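Glucanase (Clostridium thermocellum, PDB 5GXX) probably hydrolyses beta-1,4-glucosidic bonds within cellulose chains, as a family 9 endoglucanase of the cellulosome with a catalytic and a cellulose-binding-type module. Local coordinates at residues I237-A242 / A269-D274; R347-G352 / D396-N401; A465-R470 / L481-Y486. The protein carries 1 engineered substitution. One frame throughout, in Å; residues are numbered along the deposited sequence.

Contact 1 (I237-A242 / A269-D274); sequences IEYQWA and AQMHLD
His272 ND1 donates to the backbone oxygen of Tyr239, and the bond of 2.9 Å between ND1 and O is close to straight at 167°. The oxygen lies in the plane of the imidazole. The donor in turn lies in the carbonyl plane, on a lone pair of the oxygen. His272 CG stands anti to the backbone N (chi1 165°), which carries the ring off helix 263-276 to the loop. A second carbonyl reaches the same ring edge: Trp241 O is 3.2 Å from His272 CE1. That oxygen also accepts from Trp276 NE1, one helical turn beyond His272.

The other half of the contact is apolar. Met271 runs out extended as far as SD and lies across Tyr239, nearly perpendicular to it. Its CG sits over the centre of the phenol ring, 3.6 Å from the centroid. SD follows over the same face at 3.7 Å from the centroid, a Met-aromatic contact. Gln240 CG lies against the opposite face, offset toward the rim, so the ring is sandwiched. Gln240 NE2 also donates to Tyr239 OH at 3.2 Å. Gln240 is also the centre of an inverse gamma turn, closed by a weak bond from Trp241 N to Tyr239 O.

These residues tie the loop before helix 249-260 to helix 263-276 in the catalytic module. Since ND1 donates to a carbonyl, it must carry a proton. The polar CE1-H probably gives Trp241 O a further weak attraction.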
loop_
_atom_site.group_PDB
_atom_site.type_symbol
_atom_site.label_atom_id
_atom_site.label_comp_id
_atom_site.label_asym_id
_atom_site.label_seq_id
_atom_site.Cartn_x
_atom_site.Cartn_y
_atom_site.Cartn_z
ATOM N N ILE A 237 -38.779 12.401 -46.020
ATOM C CA ILE A 237 -37.447 12.571 -45.443
ATOM C C ILE A 237 -37.636 12.692 -43.933
ATOM O O ILE A 237 -38.604 13.308 -43.476
ATOM C CB ILE A 237 -36.733 13.799 -46.052
ATOM C CG1 ILE A 237 -36.413 13.522 -47.533
ATOM C CG2 ILE A 237 -35.450 14.134 -45.288
ATOM C CD1 ILE A 237 -36.194 14.757 -48.368
ATOM N N GLU A 238 -36.739 12.084 -43.162
ATOM C CA GLU A 238 -36.843 12.102 -41.705
ATOM C C GLU A 238 -37.007 13.530 -41.171
ATOM O O GLU A 238 -36.257 14.430 -41.553
ATOM C CB GLU A 238 -35.643 11.394 -41.064
ATOM C CG GLU A 238 -35.652 11.491 -39.531
ATOM C CD GLU A 238 -34.555 10.679 -38.865
ATOM O OE1 GLU A 238 -33.561 10.336 -39.551
ATOM O OE2 GLU A 238 -34.680 10.414 -37.643
ATOM N N TYR A 239 -38.006 13.738 -40.310
ATOM C CA TYR A 239 -38.227 15.064 -39.728
ATOM C C TYR A 239 -38.390 15.117 -38.207
ATOM O O TYR A 239 -38.344 16.212 -37.644
ATOM C CB TYR A 239 -39.430 15.754 -40.377
ATOM C CG TYR A 239 -40.758 15.081 -40.136
ATOM C CD1 TYR A 239 -41.144 13.973 -40.897
ATOM C CD2 TYR A 239 -41.627 15.535 -39.150
ATOM C CE1 TYR A 239 -42.354 13.336 -40.655
ATOM C CE2 TYR A 239 -42.838 14.913 -38.903
ATOM C CZ TYR A 239 -43.202 13.820 -39.680
ATOM O OH TYR A 239 -44.403 13.193 -39.448
ATOM N N GLN A 240 -38.566 13.959 -37.571
ATOM C CA GLN A 240 -38.877 13.858 -36.139
ATOM C C GLN A 240 -37.599 13.741 -35.298
ATOM O O GLN A 240 -37.379 12.757 -34.578
ATOM C CB GLN A 240 -39.827 12.686 -35.887
ATOM C CG GLN A 240 -41.155 12.794 -36.611
ATOM C CD GLN A 240 -42.109 11.676 -36.255
ATOM O OE1 GLN A 240 -41.849 10.859 -35.365
ATOM N NE2 GLN A 240 -43.232 11.633 -36.962
ATOM N N TRP A 241 -36.737 14.742 -35.443
ATOM C CA TRP A 241 -35.534 14.853 -34.640
ATOM C C TRP A 241 -35.093 16.317 -34.729
ATOM O O TRP A 241 -35.826 17.139 -35.282
ATOM C CB TRP A 241 -34.467 13.837 -35.101
ATOM C CG TRP A 241 -33.432 13.546 -34.042
ATOM C CD1 TRP A 241 -32.119 13.918 -34.056
ATOM C CD2 TRP A 241 -33.623 12.804 -32.827
ATOM N NE1 TRP A 241 -31.479 13.465 -32.928
ATOM C CE2 TRP A 241 -32.386 12.804 -32.141
ATOM C CE3 TRP A 241 -34.716 12.143 -32.247
ATOM C CZ2 TRP A 241 -32.204 12.146 -30.919
ATOM C CZ3 TRP A 241 -34.540 11.520 -31.003
ATOM C CH2 TRP A 241 -33.292 11.533 -30.355
ATOM N N ALA A 242 -33.927 16.635 -34.175
ATOM C CA ALA A 242 -33.337 17.967 -34.221
ATOM C C ALA A 242 -32.121 18.025 -35.133
ATOM O O ALA A 242 -31.327 17.086 -35.194
ATOM C CB ALA A 242 -32.896 18.423 -32.833
ATOM N N ALA A 269 -39.671 21.821 -44.387
ATOM C CA ALA A 269 -39.393 22.738 -43.281
ATOM C C ALA A 269 -40.641 22.889 -42.419
ATOM O O ALA A 269 -40.526 22.902 -41.199
ATOM C CB ALA A 269 -38.934 24.101 -43.804
ATOM N N GLN A 270 -41.817 23.008 -43.038
ATOM C CA GLN A 270 -43.059 23.207 -42.291
ATOM C C GLN A 270 -43.489 21.943 -41.542
ATOM O O GLN A 270 -43.973 22.025 -40.410
ATOM C CB GLN A 270 -44.174 23.764 -43.191
ATOM C CG GLN A 270 -43.889 25.180 -43.652
ATOM C CD GLN A 270 -44.776 25.656 -44.781
ATOM O OE1 GLN A 270 -45.902 25.177 -44.959
ATOM N NE2 GLN A 270 -44.274 26.611 -45.555
ATOM N N MET A 271 -43.268 20.777 -42.142
ATOM C CA MET A 271 -43.568 19.506 -41.477
ATOM C C MET A 271 -42.668 19.321 -40.240
ATOM O O MET A 271 -43.137 19.031 -39.117
ATOM C CB MET A 271 -43.374 18.345 -42.463
ATOM C CG MET A 271 -43.659 16.969 -41.877
ATOM S SD MET A 271 -43.432 15.663 -43.109
ATOM C CE MET A 271 -44.068 16.434 -44.598
ATOM N N HIS A 272 -41.374 19.549 -40.439
ATOM C CA HIS A 272 -40.374 19.423 -39.382
ATOM C C HIS A 272 -40.647 20.410 -38.242
ATOM O O HIS A 272 -40.730 20.027 -37.055
ATOM C CB HIS A 272 -38.976 19.653 -39.980
ATOM C CG HIS A 272 -37.894 19.902 -38.970
ATOM N ND1 HIS A 272 -37.423 18.929 -38.112
ATOM C CD2 HIS A 272 -37.200 21.029 -38.670
ATOM C CE1 HIS A 272 -36.515 19.458 -37.306
ATOM N NE2 HIS A 272 -36.342 20.723 -37.637
ATOM N N LEU A 273 -40.823 21.680 -38.595
ATOM C CA LEU A 273 -41.060 22.673 -37.547
ATOM C C LEU A 273 -42.413 22.477 -36.868
ATOM O O LEU A 273 -42.525 22.630 -35.647
ATOM C CB LEU A 273 -40.875 24.113 -38.036
ATOM C CG LEU A 273 -39.433 24.480 -38.381
ATOM C CD1 LEU A 273 -39.377 25.805 -39.140
ATOM C CD2 LEU A 273 -38.487 24.458 -37.184
ATOM N N ASP A 274 -43.434 22.103 -37.643
ATOM C CA ASP A 274 -44.744 21.866 -37.034
ATOM C C ASP A 274 -44.633 20.769 -35.974
ATOM O O ASP A 274 -45.247 20.862 -34.920
ATOM C CB ASP A 274 -45.778 21.466 -38.091
ATOM C CG ASP A 274 -46.309 22.657 -38.884
ATOM O OD1 ASP A 274 -45.879 23.812 -38.651
ATOM O OD2 ASP A 274 -47.206 22.406 -39.710
#

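Contact 2 (R347-G352 / D396-N401)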
loop_
_atom_site.group_PDB
_atom_site.type_symbol
_atom_site.label_atom_id
_atom_site.label_comp_id
_atom_site.label_asym_id
_atom_site.label_seq_id
_atom_site.Cartn_x
_atom_site.Cartn_y
_atom_site.Cartn_z
ATOM N N ARG A 347 -35.709 29.750 -13.181
ATOM C CA ARG A 347 -34.256 29.735 -13.034
ATOM C C ARG A 347 -33.535 29.580 -14.354
ATOM O O ARG A 347 -33.993 28.865 -15.237
ATOM C CB ARG A 347 -33.778 28.677 -12.039
ATOM C CG ARG A 347 -34.027 27.228 -12.387
ATOM C CD ARG A 347 -32.842 26.575 -13.122
ATOM N NE ARG A 347 -31.607 26.688 -12.339
ATOM C CZ ARG A 347 -31.339 25.983 -11.240
ATOM N NH1 ARG A 347 -32.177 25.058 -10.779
ATOM N NH2 ARG A 347 -30.200 26.202 -10.598
ATOM N N SER A 348 -32.422 30.282 -14.484
ATOM C CA SER A 348 -31.566 30.126 -15.640
ATOM C C SER A 348 -30.895 28.761 -15.651
ATOM O O SER A 348 -30.516 28.240 -14.601
ATOM C CB SER A 348 -30.507 31.225 -15.599
ATOM O OG SER A 348 -29.533 30.972 -16.594
ATOM N N TYR A 349 -30.796 28.205 -16.861
ATOM C CA TYR A 349 -29.997 27.010 -17.173
ATOM C C TYR A 349 -28.677 27.344 -17.859
ATOM O O TYR A 349 -28.019 26.459 -18.415
ATOM C CB TYR A 349 -30.841 26.052 -18.025
ATOM C CG TYR A 349 -31.877 25.331 -17.176
ATOM C CD1 TYR A 349 -31.489 24.302 -16.331
ATOM C CD2 TYR A 349 -33.231 25.677 -17.204
ATOM C CE1 TYR A 349 -32.408 23.632 -15.530
ATOM C CE2 TYR A 349 -34.178 25.004 -16.390
ATOM C CZ TYR A 349 -33.746 23.973 -15.558
ATOM O OH TYR A 349 -34.621 23.275 -14.746
ATOM N N VAL A 350 -28.276 28.610 -17.752
ATOM C CA VAL A 350 -27.035 29.107 -18.343
ATOM C C VAL A 350 -26.127 29.511 -17.180
ATOM O O VAL A 350 -26.457 30.417 -16.400
ATOM C CB VAL A 350 -27.271 30.301 -19.298
ATOM C CG1 VAL A 350 -25.942 30.867 -19.818
ATOM C CG2 VAL A 350 -28.223 29.925 -20.443
ATOM N N VAL A 351 -25.001 28.814 -17.047
ATOM C CA VAL A 351 -24.048 29.104 -15.965
ATOM C C VAL A 351 -23.656 30.579 -15.961
ATOM O O VAL A 351 -23.358 31.160 -17.018
ATOM C CB VAL A 351 -22.784 28.221 -16.116
ATOM C CG1 VAL A 351 -21.747 28.505 -15.014
ATOM C CG2 VAL A 351 -23.154 26.764 -16.111
ATOM N N GLY A 352 -23.693 31.191 -14.780
ATOM C CA GLY A 352 -23.209 32.563 -14.638
ATOM C C GLY A 352 -24.134 33.620 -15.211
ATOM O O GLY A 352 -23.698 34.744 -15.455
ATOM N N ASP A 396 -39.738 18.397 -16.062
ATOM C CA ASP A 396 -39.127 19.673 -15.632
ATOM C C ASP A 396 -38.233 19.540 -14.394
ATOM O O ASP A 396 -37.774 20.558 -13.879
ATOM C CB ASP A 396 -40.173 20.789 -15.396
ATOM C CG ASP A 396 -40.960 21.146 -16.655
ATOM O OD1 ASP A 396 -40.403 21.762 -17.581
ATOM O OD2 ASP A 396 -42.153 20.805 -16.763
ATOM N N SER A 397 -37.960 18.323 -13.931
ATOM C CA SER A 397 -37.168 18.180 -12.714
ATOM C C SER A 397 -35.684 18.381 -12.986
ATOM O O SER A 397 -35.145 18.058 -14.043
ATOM C CB SER A 397 -37.433 16.839 -12.018
ATOM O OG SER A 397 -36.878 15.781 -12.768
ATOM N N TYR A 398 -34.995 18.882 -11.971
ATOM C CA TYR A 398 -33.585 19.213 -12.084
ATOM C C TYR A 398 -33.005 19.488 -10.703
ATOM O O TYR A 398 -33.668 20.092 -9.848
ATOM C CB TYR A 398 -33.419 20.428 -13.021
ATOM C CG TYR A 398 -32.026 21.013 -13.053
ATOM C CD1 TYR A 398 -31.067 20.515 -13.920
ATOM C CD2 TYR A 398 -31.655 22.011 -12.154
ATOM C CE1 TYR A 398 -29.766 21.042 -13.938
ATOM C CE2 TYR A 398 -30.372 22.520 -12.140
ATOM C CZ TYR A 398 -29.433 22.036 -13.033
ATOM O OH TYR A 398 -28.159 22.565 -13.029
ATOM N N GLU A 399 -31.762 19.040 -10.527
ATOM C CA GLU A 399 -30.939 19.468 -9.390
ATOM C C GLU A 399 -29.535 19.726 -9.906
ATOM O O GLU A 399 -29.002 18.968 -10.730
ATOM C CB GLU A 399 -30.893 18.399 -8.291
ATOM C CG GLU A 399 -32.214 18.093 -7.593
ATOM C CD GLU A 399 -32.752 19.219 -6.719
ATOM O OE1 GLU A 399 -31.993 20.142 -6.345
ATOM O OE2 GLU A 399 -33.956 19.166 -6.386
ATOM N N ASP A 400 -28.951 20.803 -9.386
ATOM C CA ASP A 400 -27.613 21.254 -9.730
ATOM C C ASP A 400 -26.593 20.407 -8.973
ATOM O O ASP A 400 -26.319 20.665 -7.796
ATOM C CB ASP A 400 -27.517 22.729 -9.322
ATOM C CG ASP A 400 -26.200 23.376 -9.682
ATOM O OD1 ASP A 400 -25.493 22.850 -10.567
ATOM O OD2 ASP A 400 -25.902 24.422 -9.048
ATOM N N ASN A 401 -26.060 19.386 -9.637
ATOM C CA ASN A 401 -25.237 18.377 -8.985
ATOM C C ASN A 401 -24.123 18.016 -9.969
ATOM O O ASN A 401 -24.393 17.674 -11.129
ATOM C CB ASN A 401 -26.153 17.187 -8.665
ATOM C CG ASN A 401 -25.420 15.983 -8.113
ATOM O OD1 ASN A 401 -24.204 15.998 -7.912
ATOM N ND2 ASN A 401 -26.176 14.912 -7.870
#
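Arg347 leaves its backbone with CG between the N and the carbonyl carbon (chi1 64°), and its chain bends again at chi2 and chi3. This lays CD over one face of Tyr349, near the rim, and turns the guanidinium to Tyr398. Tyr398 has CG anti to its backbone N (chi1 171°), which sends its ring across to meet both residues.

The two tyrosines form a T-shaped pair. The edge of Tyr349 points at the face of Tyr398, with the planes at 86° and the centroids 5.0 Å apart. Tyr349 CE1 is the atom that leads, over the centre of the Tyr398 ring and 3.6 Å from Tyr398 CG. The two side chains run antiparallel to one another, so Tyr349 OH ends beside Tyr398 CB at 3.5 Å.

Arg347 comes to the rim of the same ring. NH1 lies 3.4 Å from Tyr398 CD2, near the plane of the phenol. The guanidinium and the ring are steeply inclined, so Tyr398 CE2 sits over the guanidinium face. This is not a cation-pi stack.

Arg347 NE is held by Ser348 O at 3.0 Å in a bent bond, with the donor above the carbonyl plane. Ser348 OG accepts from Val350 N at 2.9 Å, closing an ST turn. Outside the segments, Tyr398 OH pairs with Asn408 OD1 and Asp396 OD1 with Tyr338 OH.

The T-shaped tyrosine pair, with an arginine at its rim, joins the loop after helix 322-340 to the one before helix 412-429. Both segments lie in loops of the family 9 catalytic module, which in this family is an (alpha/alpha)6 barrel.

Contact 3 (A465-R470 / L481-Y486)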
loop_
_atom_site.group_PDB
_atom_site.type_symbol
_atom_site.label_atom_id
_atom_site.label_comp_id
_atom_site.label_asym_id
_atom_site.label_seq_id
_atom_site.Cartn_x
_atom_site.Cartn_y
_atom_site.Cartn_z
ATOM N N ALA A 465 5.860 17.571 6.660
ATOM C CA ALA A 465 5.518 18.703 5.792
ATOM C C ALA A 465 5.071 18.249 4.401
ATOM O O ALA A 465 5.719 17.425 3.765
ATOM C CB ALA A 465 6.707 19.643 5.693
ATOM N N LEU A 466 3.958 18.821 3.945
ATOM C CA LEU A 466 3.406 18.510 2.633
ATOM C C LEU A 466 3.437 19.778 1.794
ATOM O O LEU A 466 2.723 20.731 2.093
ATOM C CB LEU A 466 1.955 18.042 2.774
ATOM C CG LEU A 466 1.773 16.526 2.883
ATOM C CD1 LEU A 466 2.375 15.953 4.169
ATOM C CD2 LEU A 466 0.270 16.229 2.791
ATOM N N LEU A 467 4.284 19.790 0.769
ATOM C CA LEU A 467 4.318 20.931 -0.158
ATOM C C LEU A 467 3.252 20.695 -1.229
ATOM O O LEU A 467 3.315 19.724 -1.990
ATOM C CB LEU A 467 5.700 21.095 -0.787
ATOM C CG LEU A 467 5.791 22.243 -1.809
ATOM C CD1 LEU A 467 5.441 23.603 -1.209
ATOM C CD2 LEU A 467 7.167 22.284 -2.465
ATOM N N ASN A 468 2.269 21.590 -1.254
ATOM C CA ASN A 468 1.058 21.465 -2.066
ATOM C C ASN A 468 1.114 22.261 -3.375
ATOM O O ASN A 468 1.525 23.416 -3.389
ATOM C CB ASN A 468 -0.163 21.974 -1.284
ATOM C CG ASN A 468 -0.691 20.976 -0.273
ATOM O OD1 ASN A 468 -1.788 20.442 -0.433
ATOM N ND2 ASN A 468 0.055 20.759 0.808
ATOM N N ASN A 469 0.642 21.641 -4.452
ATOM C CA ASN A 469 0.227 22.356 -5.663
ATOM C C ASN A 469 -1.252 22.116 -5.930
ATOM O O ASN A 469 -1.634 21.103 -6.530
ATOM C CB ASN A 469 1.049 21.906 -6.877
ATOM C CG ASN A 469 0.655 22.626 -8.168
ATOM O OD1 ASN A 469 -0.313 23.388 -8.199
ATOM N ND2 ASN A 469 1.380 22.353 -9.248
ATOM N N ARG A 470 -2.060 23.071 -5.480
ATOM C CA ARG A 470 -3.497 23.091 -5.754
ATOM C C ARG A 470 -3.811 24.292 -6.639
ATOM O O ARG A 470 -4.843 24.963 -6.490
ATOM C CB ARG A 470 -4.321 23.099 -4.472
ATOM C CG ARG A 470 -3.910 22.037 -3.449
ATOM C CD ARG A 470 -4.903 22.014 -2.305
ATOM N NE ARG A 470 -4.360 21.232 -1.196
ATOM C CZ ARG A 470 -4.958 21.035 -0.023
ATOM N NH1 ARG A 470 -6.175 21.512 0.216
ATOM N NH2 ARG A 470 -4.334 20.316 0.905
ATOM N N LEU A 481 10.590 24.598 -7.050
ATOM C CA LEU A 481 9.845 24.801 -5.807
ATOM C C LEU A 481 10.751 24.558 -4.612
ATOM O O LEU A 481 11.529 23.603 -4.610
ATOM C CB LEU A 481 8.655 23.843 -5.713
ATOM C CG LEU A 481 7.401 24.263 -6.480
ATOM C CD1 LEU A 481 6.378 23.145 -6.296
ATOM C CD2 LEU A 481 6.857 25.608 -6.016
ATOM N N SER A 482 10.607 25.390 -3.585
ATOM C CA SER A 482 11.274 25.160 -2.300
ATOM C C SER A 482 10.464 25.778 -1.172
ATOM O O SER A 482 9.577 26.611 -1.386
ATOM C CB SER A 482 12.716 25.684 -2.267
ATOM O OG SER A 482 12.757 27.103 -2.334
ATOM N N TYR A 483 10.763 25.349 0.045
ATOM C CA TYR A 483 10.225 26.036 1.200
ATOM C C TYR A 483 11.267 26.079 2.309
ATOM O O TYR A 483 12.204 25.269 2.330
ATOM C CB TYR A 483 8.907 25.410 1.673
ATOM C CG TYR A 483 8.989 23.967 2.140
ATOM C CD1 TYR A 483 9.395 23.669 3.439
ATOM C CD2 TYR A 483 8.642 22.915 1.299
ATOM C CE1 TYR A 483 9.440 22.367 3.890
ATOM C CE2 TYR A 483 8.673 21.595 1.746
ATOM C CZ TYR A 483 9.085 21.338 3.040
ATOM O OH TYR A 483 9.147 20.039 3.499
ATOM N N ASN A 484 11.092 27.016 3.232
ATOM C CA ASN A 484 12.055 27.205 4.313
ATOM C C ASN A 484 11.456 26.938 5.693
ATOM O O ASN A 484 10.282 27.251 5.941
ATOM C CB ASN A 484 12.606 28.632 4.270
ATOM C CG ASN A 484 13.401 28.935 3.010
ATOM O OD1 ASN A 484 13.792 28.046 2.256
ATOM N ND2 ASN A 484 13.676 30.222 2.795
ATOM N N TYR A 485 12.268 26.338 6.570
ATOM C CA TYR A 485 11.904 26.142 7.970
ATOM C C TYR A 485 12.876 26.954 8.832
ATOM O O TYR A 485 14.069 26.655 8.876
ATOM C CB TYR A 485 11.973 24.652 8.371
ATOM C CG TYR A 485 11.479 24.414 9.784
ATOM C CD1 TYR A 485 12.355 24.486 10.871
ATOM C CD2 TYR A 485 10.133 24.135 10.035
ATOM C CE1 TYR A 485 11.889 24.303 12.177
ATOM C CE2 TYR A 485 9.671 23.938 11.330
ATOM C CZ TYR A 485 10.551 24.027 12.391
ATOM O OH TYR A 485 10.025 23.829 13.652
ATOM N N TYR A 486 12.357 27.984 9.499
ATOM C CA TYR A 486 13.162 28.927 10.263
ATOM C C TYR A 486 13.152 28.650 11.761
ATOM O O TYR A 486 12.104 28.372 12.350
ATOM C CB TYR A 486 12.648 30.359 10.064
ATOM C CG TYR A 486 12.663 30.872 8.649
ATOM C CD1 TYR A 486 13.804 31.473 8.117
ATOM C CD2 TYR A 486 11.526 30.796 7.860
ATOM C CE1 TYR A 486 13.822 31.967 6.818
ATOM C CE2 TYR A 486 11.536 31.291 6.564
ATOM C CZ TYR A 486 12.685 31.870 6.052
ATOM O OH TYR A 486 12.676 32.355 4.762
HETATM O O HOH W 1 7.684 18.478 1.807
#
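Strands 465-469 and 481-486 pass each other with their axes 9.0 Å apart at closest approach and their directions 141° apart. They belong to different sheets, and they face each other as in a beta-sandwich. This is the fold expected of a family 3 type cellulose-binding module. The side chains between them fill part of its core.

Leu467 buries the most surface of the residues in 465-470. Its CG is anti to the backbone N (chi1 178°), which projects the chain into the gap between the sheets. CD2 meets Leu481 CB at 3.9 Å and lies close to Leu481 CD1 as well. On its other flank, Leu467 CB touches Tyr483 CE2 at 3.9 Å. Val588 of strand 588-590 packs on both leucines.

Tyr483 places CG between its N and its carbonyl carbon (chi1 62°). Its ring reaches across to the sheet that holds strand 460-469 and passes Leu467 to end at Ala465. Ala465 CB is 3.3 Å from Tyr483 OH. The phenol therefore brings a polar atom in among largely apolar side chains.

A water joins that hydroxyl to strand 465-469. It lies 2.7 Å from Tyr483 OH and donates a hydrogen bond to the backbone O of Ala465 at 3.0 Å.

In the fold
The three contacts follow one another along the chain without interleaving. Contacts 1 and 2 both lie in the glycosyl hydrolase family 9 range, with centres 28 Å apart and nearest atoms about 17 Å apart. Each ties a loop down, contact 1 to a helix and contact 2 to another loop. Contact 3 belongs to the cellulose-binding range. Its centre is 40 Å from that of contact 2 and 61 Å from that of contact 1, on the opposite side of the chain's centre from contact 1. One calcium site, which includes Asp199 and Asp246, lies near contact 1: the Trp241 side chain is about 10 Å from the ion.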